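Long-range contact in ChloroPhenol Reduction gene K (Desulfitobacterium dehalogenans, PDB 2H6C), which probably acts as a CRP-FNR family transcriptional regulator that controls halorespiration genes by binding DNA in response to chlorophenol compounds: residues A[55-60]-A[101-106]. Sequence-based numbering, arbitrary orientation.
Sequences FLMDGK and QTRTCW
F55 meets C105 through CB and backbone, not through its ring: CB lies 3.4 Å from C105 O, while CG, anti to the backbone N (chi1 -179°), carries the phenyl away toward L25 and N81. On the neighbouring strand, the indole of W106 has T104 OG1 in plane at its edge, where NE1 makes a weak bond to it; R35 makes a cation-pi contact with the indole, and its backbone O hydrogen-bonds T104 OG1.

Two backbone bonds join F55 and C105. C105 N reaches F55 O at 2.7 Å in the carbonyl plane, nearly straight at 164°; F55 N to C105 O is the return bond. L56 then pairs with T104 without hydrogen bonds, and CD2 of L56 packs 3.6 Å from CG2 of T102. Next, M57 and D58 both face R103, the definition of a classic beta bulge: R103 O accepts D58 N on an in-plane lone pair (3.2 Å) and M57 N only weakly. The bulge lies in strand 53-58, opposite the single residue R103 of strand 102-107, its neighbour in one antiparallel sheet of the cupin-type cyclic nucleotide-binding domain; segments 55-58 and 102-106 run at 146°.

M57, bent at chi3, brings CE 3.6 Å from R103 CG and 4.0 Å from C105 CB. With an alanine here, this methyl contact would be lost and the aliphatic part of R103 would probably be freer to shift, although E36 still holds its NE by a salt bridge. Beyond the bulge, K60 N bonds weakly to T102 OG1 (3.3 Å), which also bonds E100 O.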
loop_
_atom_site.group_PDB
_atom_site.type_symbol
_atom_site.label_atom_id
_atom_site.label_comp_id
_atom_site.label_asym_id
_atom_site.label_seq_id
_atom_site.Cartn_x
_atom_site.Cartn_y
_atom_site.Cartn_z
ATOM N N PHE A 55 -17.494 -16.992 5.288
ATOM C CA PHE A 55 -17.958 -17.255 3.967
ATOM C C PHE A 55 -19.252 -16.499 3.784
ATOM O O PHE A 55 -20.208 -16.627 4.573
ATOM C CB PHE A 55 -18.176 -18.736 3.718
ATOM C CG PHE A 55 -18.646 -19.024 2.332
ATOM C CD1 PHE A 55 -17.802 -18.805 1.267
ATOM C CD2 PHE A 55 -19.916 -19.463 2.093
ATOM C CE1 PHE A 55 -18.191 -19.020 -0.003
ATOM C CE2 PHE A 55 -20.314 -19.686 0.800
ATOM C CZ PHE A 55 -19.432 -19.457 -0.252
ATOM N N LEU A 56 -19.274 -15.719 2.715
ATOM C CA LEU A 56 -20.332 -14.776 2.508
ATOM C C LEU A 56 -21.351 -15.402 1.543
ATOM O O LEU A 56 -21.257 -15.271 0.324
ATOM C CB LEU A 56 -19.712 -13.480 2.016
ATOM C CG LEU A 56 -20.338 -12.214 2.540
ATOM C CD1 LEU A 56 -19.333 -11.149 2.563
ATOM C CD2 LEU A 56 -21.502 -11.808 1.657
ATOM N N MET A 57 -22.334 -16.087 2.107
ATOM C CA MET A 57 -23.313 -16.787 1.275
ATOM C C MET A 57 -24.202 -15.831 0.493
ATOM O O MET A 57 -24.466 -16.094 -0.669
ATOM C CB MET A 57 -24.232 -17.707 2.080
ATOM C CG MET A 57 -23.661 -18.223 3.364
ATOM S SD MET A 57 -24.497 -19.701 3.854
ATOM C CE MET A 57 -25.056 -19.307 5.461
ATOM N N ASP A 58 -24.713 -14.777 1.135
ATOM C CA ASP A 58 -25.390 -13.712 0.405
ATOM C C ASP A 58 -25.538 -12.390 1.104
ATOM O O ASP A 58 -26.066 -12.306 2.220
ATOM C CB ASP A 58 -26.778 -14.123 -0.076
ATOM C CG ASP A 58 -26.847 -14.183 -1.616
ATOM O OD1 ASP A 58 -26.894 -13.087 -2.312
ATOM O OD2 ASP A 58 -26.821 -15.348 -2.129
ATOM N N GLY A 59 -25.136 -11.363 0.360
ATOM C CA GLY A 59 -25.308 -9.960 0.696
ATOM C C GLY A 59 -24.070 -9.178 0.248
ATOM O O GLY A 59 -23.491 -9.410 -0.843
ATOM N N LYS A 60 -23.633 -8.250 1.090
ATOM C CA LYS A 60 -22.526 -7.429 0.712
ATOM C C LYS A 60 -21.939 -6.806 1.921
ATOM O O LYS A 60 -22.645 -6.318 2.770
ATOM C CB LYS A 60 -23.023 -6.330 -0.174
ATOM C CG LYS A 60 -22.046 -5.946 -1.240
ATOM C CD LYS A 60 -22.511 -6.455 -2.609
ATOM C CE LYS A 60 -22.267 -5.398 -3.644
ATOM N NZ LYS A 60 -23.001 -4.130 -3.288
ATOM N N GLN A 101 -28.911 -7.050 3.737
ATOM C CA GLN A 101 -29.119 -8.190 4.590
ATOM C C GLN A 101 -28.271 -9.291 4.012
ATOM O O GLN A 101 -28.398 -9.629 2.836
ATOM C CB GLN A 101 -30.582 -8.581 4.644
ATOM C CG GLN A 101 -30.902 -9.683 5.647
ATOM C CD GLN A 101 -30.582 -9.295 7.070
ATOM O OE1 GLN A 101 -29.665 -9.865 7.670
ATOM N NE2 GLN A 101 -31.307 -8.314 7.616
ATOM N N THR A 102 -27.394 -9.815 4.862
ATOM C CA THR A 102 -26.284 -10.635 4.460
ATOM C C THR A 102 -26.270 -11.828 5.347
ATOM O O THR A 102 -26.410 -11.672 6.554
ATOM C CB THR A 102 -24.984 -9.917 4.702
ATOM O OG1 THR A 102 -25.042 -8.656 4.061
ATOM C CG2 THR A 102 -23.812 -10.691 4.114
ATOM N N ARG A 103 -26.075 -13.007 4.756
ATOM C CA ARG A 103 -26.022 -14.271 5.505
ATOM C C ARG A 103 -24.616 -14.852 5.421
ATOM O O ARG A 103 -24.116 -15.066 4.311
ATOM C CB ARG A 103 -27.014 -15.258 4.891
ATOM C CG ARG A 103 -27.296 -16.537 5.726
ATOM C CD ARG A 103 -28.433 -17.470 5.095
ATOM N NE ARG A 103 -29.792 -16.904 5.120
ATOM C CZ ARG A 103 -30.793 -17.329 4.352
ATOM N NH1 ARG A 103 -30.603 -18.318 3.484
ATOM N NH2 ARG A 103 -31.996 -16.761 4.427
ATOM N N THR A 104 -23.952 -15.097 6.542
ATOM C CA THR A 104 -22.608 -15.622 6.413
ATOM C C THR A 104 -22.555 -16.963 7.025
ATOM O O THR A 104 -23.393 -17.256 7.867
ATOM C CB THR A 104 -21.575 -14.796 7.127
ATOM O OG1 THR A 104 -21.851 -14.782 8.530
ATOM C CG2 THR A 104 -21.573 -13.441 6.585
ATOM N N CYS A 105 -21.565 -17.759 6.605
ATOM C CA CYS A 105 -21.206 -18.981 7.298
ATOM C C CYS A 105 -19.798 -18.902 7.801
ATOM O O CYS A 105 -18.902 -18.688 7.030
ATOM C CB CYS A 105 -21.288 -20.184 6.388
ATOM S SG CYS A 105 -20.852 -21.692 7.263
ATOM N N TRP A 106 -19.620 -19.139 9.088
ATOM C CA TRP A 106 -18.350 -18.936 9.738
ATOM C C TRP A 106 -17.699 -20.271 9.808
ATOM O O TRP A 106 -18.339 -21.241 10.191
ATOM C CB TRP A 106 -18.541 -18.346 11.148
ATOM C CG TRP A 106 -18.940 -16.924 11.082
ATOM C CD1 TRP A 106 -19.993 -16.402 10.362
ATOM C CD2 TRP A 106 -18.285 -15.805 11.690
ATOM N NE1 TRP A 106 -20.033 -15.028 10.512
ATOM C CE2 TRP A 106 -19.000 -14.644 11.325
ATOM C CE3 TRP A 106 -17.168 -15.666 12.501
ATOM C CZ2 TRP A 106 -18.629 -13.369 11.755
ATOM C CZ3 TRP A 106 -16.796 -14.382 12.922
ATOM C CH2 TRP A 106 -17.515 -13.264 12.546
#